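Local coordinates for protein alpha-L-arabinosidase (Xanthomonas axonopodis pv. citri, PDB 6D25) that probably hydrolyses alpha-L-arabinofuranosyl side groups from arabinoxylans, coping with internally di-substituted xylose units, as a trimeric GH51 arabinofuranosidase, at residues F49-E54 and A369-M374. Residues are numbered along the deposited sequence; the frame is centred on the assembly and turned at random.
With GOL (glycerol), chain G.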
loop_
_atom_site.group_PDB
_atom_site.type_symbol
_atom_site.label_atom_id
_atom_site.label_comp_id
_atom_site.label_asym_id
_atom_site.label_seq_id
_atom_site.Cartn_x
_atom_site.Cartn_y
_atom_site.Cartn_z
ATOM N N PHE A 49 12.168 26.409 17.704
ATOM C CA PHE A 49 11.028 27.046 18.377
ATOM C C PHE A 49 9.731 26.822 17.594
ATOM O O PHE A 49 8.793 27.623 17.725
ATOM C CB PHE A 49 11.343 28.540 18.560
ATOM C CG PHE A 49 12.556 28.725 19.441
ATOM C CD1 PHE A 49 12.448 28.579 20.810
ATOM C CD2 PHE A 49 13.816 28.881 18.899
ATOM C CE1 PHE A 49 13.578 28.643 21.628
ATOM C CE2 PHE A 49 14.931 29.018 19.708
ATOM C CZ PHE A 49 14.820 28.850 21.078
ATOM N N GLY A 50 9.668 25.745 16.822
ATOM C CA GLY A 50 8.471 25.415 16.060
ATOM C C GLY A 50 7.267 25.137 16.943
ATOM O O GLY A 50 7.379 24.741 18.151
ATOM N N GLN A 51 6.096 25.396 16.342
ATOM C CA GLN A 51 4.809 25.139 16.950
ATOM C C GLN A 51 4.114 24.023 16.150
ATOM O O GLN A 51 4.551 23.621 15.071
ATOM C CB GLN A 51 3.967 26.412 16.973
ATOM C CG GLN A 51 4.612 27.599 17.700
ATOM C CD GLN A 51 4.566 27.484 19.210
ATOM O OE1 GLN A 51 3.803 26.705 19.784
ATOM N NE2 GLN A 51 5.400 28.271 19.876
ATOM N N PHE A 52 3.029 23.524 16.725
ATOM C CA PHE A 52 2.343 22.352 16.236
ATOM C C PHE A 52 0.858 22.510 16.525
ATOM O O PHE A 52 0.456 22.542 17.684
ATOM C CB PHE A 52 2.971 21.124 16.911
ATOM C CG PHE A 52 2.285 19.806 16.712
ATOM C CD1 PHE A 52 1.538 19.541 15.563
ATOM C CD2 PHE A 52 2.404 18.820 17.679
ATOM C CE1 PHE A 52 0.890 18.324 15.425
ATOM C CE2 PHE A 52 1.740 17.603 17.531
ATOM C CZ PHE A 52 0.997 17.362 16.406
ATOM N N ALA A 53 0.051 22.613 15.459
ATOM C CA ALA A 53 -1.369 22.855 15.582
ATOM C C ALA A 53 -2.165 21.732 14.910
ATOM O O ALA A 53 -2.542 21.854 13.716
ATOM C CB ALA A 53 -1.700 24.194 14.995
ATOM N N GLU A 54 -2.454 20.664 15.658
ATOM C CA GLU A 54 -3.269 19.575 15.174
ATOM C C GLU A 54 -4.731 19.992 15.218
ATOM O O GLU A 54 -5.139 20.782 16.079
ATOM C CB GLU A 54 -3.058 18.323 16.037
ATOM C CG GLU A 54 -3.791 17.069 15.574
ATOM C CD GLU A 54 -3.316 15.774 16.214
ATOM O OE1 GLU A 54 -2.484 15.854 17.156
ATOM O OE2 GLU A 54 -3.774 14.675 15.795
ATOM N N ALA A 369 12.402 21.595 16.036
ATOM C CA ALA A 369 11.590 21.039 17.110
ATOM C C ALA A 369 10.238 21.733 17.120
ATOM O O ALA A 369 10.114 22.864 16.669
ATOM C CB ALA A 369 12.276 21.158 18.466
ATOM N N ASN A 370 9.232 21.015 17.565
ATOM C CA ASN A 370 7.867 21.529 17.625
ATOM C C ASN A 370 7.217 21.064 18.932
ATOM O O ASN A 370 7.026 19.854 19.172
ATOM C CB ASN A 370 7.002 21.109 16.444
ATOM C CG ASN A 370 7.579 21.475 15.096
ATOM O OD1 ASN A 370 8.505 20.812 14.635
ATOM N ND2 ASN A 370 7.050 22.520 14.465
ATOM N N ILE A 371 6.854 22.019 19.781
ATOM C CA ILE A 371 6.197 21.706 21.043
ATOM C C ILE A 371 4.737 21.336 20.771
ATOM O O ILE A 371 4.070 21.959 19.908
ATOM C CB ILE A 371 6.335 22.879 22.040
ATOM C CG1 ILE A 371 6.022 22.422 23.457
ATOM C CG2 ILE A 371 5.474 24.063 21.627
ATOM C CD1 ILE A 371 6.227 23.430 24.555
ATOM N N ALA A 372 4.226 20.384 21.533
ATOM C CA ALA A 372 2.836 19.966 21.448
ATOM C C ALA A 372 1.996 20.643 22.539
ATOM O O ALA A 372 2.263 20.394 23.721
ATOM C CB ALA A 372 2.756 18.468 21.617
ATOM N N GLN A 373 0.995 21.462 22.219
ATOM C CA GLN A 373 0.615 21.983 20.909
ATOM C C GLN A 373 0.369 23.485 21.095
ATOM O O GLN A 373 0.646 24.007 22.178
ATOM C CB GLN A 373 -0.630 21.262 20.386
ATOM C CG GLN A 373 -0.359 19.821 19.957
ATOM C CD GLN A 373 -1.479 19.176 19.193
ATOM O OE1 GLN A 373 -2.340 19.887 18.638
ATOM N NE2 GLN A 373 -1.458 17.848 19.146
ATOM N N MET A 374 -0.132 24.189 20.088
ATOM C CA MET A 374 0.058 25.619 20.030
ATOM C C MET A 374 -0.989 26.351 20.887
ATOM O O MET A 374 -0.605 27.232 21.679
ATOM C CB MET A 374 0.010 26.116 18.577
ATOM C CG MET A 374 0.479 27.542 18.403
ATOM S SD MET A 374 0.585 28.017 16.652
ATOM C CE MET A 374 -1.150 28.110 16.227
HETATM C C1 GOL G . -0.320 13.442 18.087
HETATM O O1 GOL G . -1.637 13.451 17.495
HETATM C C2 GOL G . -0.400 13.221 19.625
HETATM O O2 GOL G . 0.910 12.812 20.066
HETATM C C3 GOL G . -0.848 14.493 20.351
HETATM O O3 GOL G . 0.060 15.635 20.224
HETATM O O HOH W 1 2.832 24.272 19.443
HETATM O O HOH W 2 -3.960 22.026 18.265
#
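Glu54 and Gln373 grip each other twice. Gln373 OE1 accepts a hydrogen bond from Glu54 N at 3.1 Å, and Gln373 NE2 donates to Glu54 OE1 at 3.0 Å, on the anti lone pair of that oxygen. Carboxylate and amide planes lie only 16° apart. Glu54 is extended (chi1 -176°, CG opposite the backbone N), which carries its carboxylate to Gln373 NE2. One water bridges Gln373 OE1 and Glu54 O. The other carboxylate oxygen, OE2, is held by Phe101 N and Trp125 NE1.

A glycerol, probably from the crystallisation liquor, sits at this polar end. Its O1 donates to Glu54 OE1, and its O3 accepts a hydrogen bond from Gln373 NE2. Tyr268 OH, Cys100 N and Glu324 OE1 also hydrogen-bond it. This is consistent with the C-terminal end of the barrel strands, where (beta/alpha)8 glycosidases have their active site.

Gln373 follows a cis peptide bond. Its CG lies over one face of the Phe52 ring, 4.1 Å from the centroid, as a CH-pi contact. Arg95 makes a cation-pi contact with the same ring. Met374 N makes a weak hydrogen bond to Phe52 O at 3.0 Å.

Deeper in, Ile371 N donates to Gly50 O at 3.2 Å. Asn370 ND2 donates to Gln51 O at 2.8 Å, from 41° above the carbonyl plane, and also to Asn93 OD1. One water accepts a hydrogen bond from Phe52 N and is also hydrogen-bonded to Gln51 OE1 and Ile371 O. Met374 lays its CG and SD across Gln51 CB.

The contact closes the eight-stranded parallel barrel, (beta/alpha)8 as in GH51 enzymes, by joining first strand 51-52 to last strand 366-371. Strands 93-96 and 319-325 flank the seam, and helix 393-400 packs on Phe49, Gln51 and Ile371.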